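Beta-lactamase (Sphaerobacter thermophilus, PDB 4EWF) probably hydrolyses the amide bond of beta-lactams to give substituted beta-amino acids. Local coordinates at residues L237-F242 with D258-A263. Residues are numbered along the deposited sequence; the frame is centred on the assembly and turned at random.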
loop_
_atom_site.group_PDB
_atom_site.type_symbol
_atom_site.label_atom_id
_atom_site.label_comp_id
_atom_site.label_asym_id
_atom_site.label_seq_id
_atom_site.Cartn_x
_atom_site.Cartn_y
_atom_site.Cartn_z
ATOM N N LEU A 237 -6.609 10.307 -8.288
ATOM C CA LEU A 237 -7.362 9.921 -7.115
ATOM C C LEU A 237 -6.447 9.193 -6.118
ATOM O O LEU A 237 -5.771 8.229 -6.482
ATOM C CB LEU A 237 -8.492 8.975 -7.533
ATOM C CG LEU A 237 -9.448 8.579 -6.413
ATOM C CD1 LEU A 237 -10.362 9.762 -6.122
ATOM C CD2 LEU A 237 -10.260 7.363 -6.808
ATOM N N VAL A 238 -6.423 9.635 -4.864
ATOM C CA VAL A 238 -5.680 8.880 -3.845
ATOM C C VAL A 238 -6.641 7.995 -3.061
ATOM O O VAL A 238 -7.674 8.460 -2.602
ATOM C CB VAL A 238 -4.922 9.808 -2.873
ATOM C CG1 VAL A 238 -4.280 9.010 -1.755
ATOM C CG2 VAL A 238 -3.873 10.631 -3.632
ATOM N N VAL A 239 -6.288 6.720 -2.905
ATOM C CA VAL A 239 -7.172 5.755 -2.267
ATOM C C VAL A 239 -6.460 4.918 -1.198
ATOM O O VAL A 239 -5.530 4.180 -1.491
ATOM C CB VAL A 239 -7.785 4.800 -3.317
ATOM C CG1 VAL A 239 -8.650 3.721 -2.628
ATOM C CG2 VAL A 239 -8.579 5.603 -4.344
ATOM N N ALA A 240 -6.906 5.040 0.043
ATOM C CA ALA A 240 -6.388 4.191 1.113
ATOM C C ALA A 240 -7.569 3.501 1.805
ATOM O O ALA A 240 -8.340 4.134 2.526
ATOM C CB ALA A 240 -5.564 5.025 2.109
ATOM N N VAL A 241 -7.745 2.215 1.538
ATOM C CA VAL A 241 -8.859 1.479 2.121
ATOM C C VAL A 241 -8.345 0.289 2.904
ATOM O O VAL A 241 -7.554 -0.499 2.396
ATOM C CB VAL A 241 -9.830 0.993 1.031
ATOM C CG1 VAL A 241 -10.964 0.164 1.635
ATOM C CG2 VAL A 241 -10.385 2.199 0.279
ATOM N N PHE A 242 -8.775 0.196 4.160
ATOM C CA PHE A 242 -8.461 -0.930 5.025
ATOM C C PHE A 242 -9.745 -1.651 5.368
ATOM O O PHE A 242 -10.762 -1.009 5.633
ATOM C CB PHE A 242 -7.748 -0.435 6.296
ATOM C CG PHE A 242 -6.363 0.091 6.017
ATOM C CD1 PHE A 242 -5.245 -0.669 6.326
ATOM C CD2 PHE A 242 -6.186 1.311 5.380
ATOM C CE1 PHE A 242 -3.957 -0.200 6.049
ATOM C CE2 PHE A 242 -4.898 1.792 5.091
ATOM C CZ PHE A 242 -3.782 1.023 5.425
ATOM N N ASP A 258 -15.339 -1.964 -5.295
ATOM C CA ASP A 258 -16.610 -1.210 -5.375
ATOM C C ASP A 258 -16.489 0.208 -4.812
ATOM O O ASP A 258 -17.045 1.174 -5.344
ATOM C CB ASP A 258 -17.727 -1.949 -4.623
ATOM C CG ASP A 258 -18.219 -3.193 -5.364
ATOM O OD1 ASP A 258 -17.959 -3.313 -6.580
ATOM O OD2 ASP A 258 -18.873 -4.049 -4.729
ATOM N N ILE A 259 -15.798 0.325 -3.692
ATOM C CA ILE A 259 -15.581 1.642 -3.096
ATOM C C ILE A 259 -14.768 2.533 -4.056
ATOM O O ILE A 259 -15.102 3.707 -4.278
ATOM C CB ILE A 259 -14.860 1.481 -1.746
ATOM C CG1 ILE A 259 -15.833 0.910 -0.707
ATOM C CG2 ILE A 259 -14.271 2.813 -1.281
ATOM C CD1 ILE A 259 -15.120 0.369 0.567
ATOM N N THR A 260 -13.703 1.961 -4.626
ATOM C CA THR A 260 -12.844 2.661 -5.581
ATOM C C THR A 260 -13.616 3.078 -6.849
ATOM O O THR A 260 -13.542 4.220 -7.322
ATOM C CB THR A 260 -11.603 1.771 -5.953
ATOM O OG1 THR A 260 -10.829 1.504 -4.781
ATOM C CG2 THR A 260 -10.723 2.453 -6.995
ATOM N N ARG A 261 -14.403 2.159 -7.382
ATOM C CA ARG A 261 -15.199 2.484 -8.549
ATOM C C ARG A 261 -16.152 3.654 -8.280
ATOM O O ARG A 261 -16.282 4.567 -9.107
ATOM C CB ARG A 261 -15.991 1.266 -9.003
ATOM C CG ARG A 261 -16.735 1.512 -10.289
ATOM C CD ARG A 261 -18.160 1.039 -10.192
ATOM N NE ARG A 261 -18.344 -0.271 -10.790
ATOM C CZ ARG A 261 -18.839 -1.323 -10.147
ATOM N NH1 ARG A 261 -18.984 -2.485 -10.777
ATOM N NH2 ARG A 261 -19.198 -1.213 -8.875
ATOM N N ALA A 262 -16.838 3.601 -7.139
ATOM C CA ALA A 262 -17.789 4.634 -6.782
ATOM C C ALA A 262 -17.056 5.962 -6.623
ATOM O O ALA A 262 -17.593 7.005 -6.938
ATOM C CB ALA A 262 -18.512 4.267 -5.481
ATOM N N ALA A 263 -15.823 5.912 -6.121
ATOM C CA ALA A 263 -15.033 7.132 -5.947
ATOM C C ALA A 263 -14.604 7.725 -7.293
ATOM O O ALA A 263 -14.620 8.950 -7.483
ATOM C CB ALA A 263 -13.811 6.860 -5.047
#
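Ile259 meets Val241 methyl to methyl, CG2 of the isoleucine lying 4.2 Å from CG2 of the valine, and this pair opens a run of three contacts in which a helix rests on the face of a beta-sheet. The same isoleucine reaches Val28 and Ile32 of the adjoining strand 27-33 and Ala17 and Val18 of helix 12-22, so that it touches a second strand and a second helix as well as its partner on strand 235-244. At Thr260 the hydroxyl side faces the strand: OG1 lies 3.8 Å from Val239 CG1, a van der Waals approach. With OG1 beside its own backbone N (chi1 -61°), the hydroxyl hydrogen-bonds to the carbonyl oxygen of Ile256 one turn earlier, so a polar atom buried against the sheet is satisfied within the helix. This is the alpha/beta half of the class-A beta-lactamase fold, where the C-terminal helix 249-266 packs on the central strand 235-244 of a five-stranded antiparallel sheet; the short segments run nearly antiparallel, at 154° with axes 10.0 Å apart. One turn beyond Ile259, Ala263 offers just CB, which Leu237, its CG anti to the backbone N (chi1 -175°), meets through CD2 at 4.0 Å.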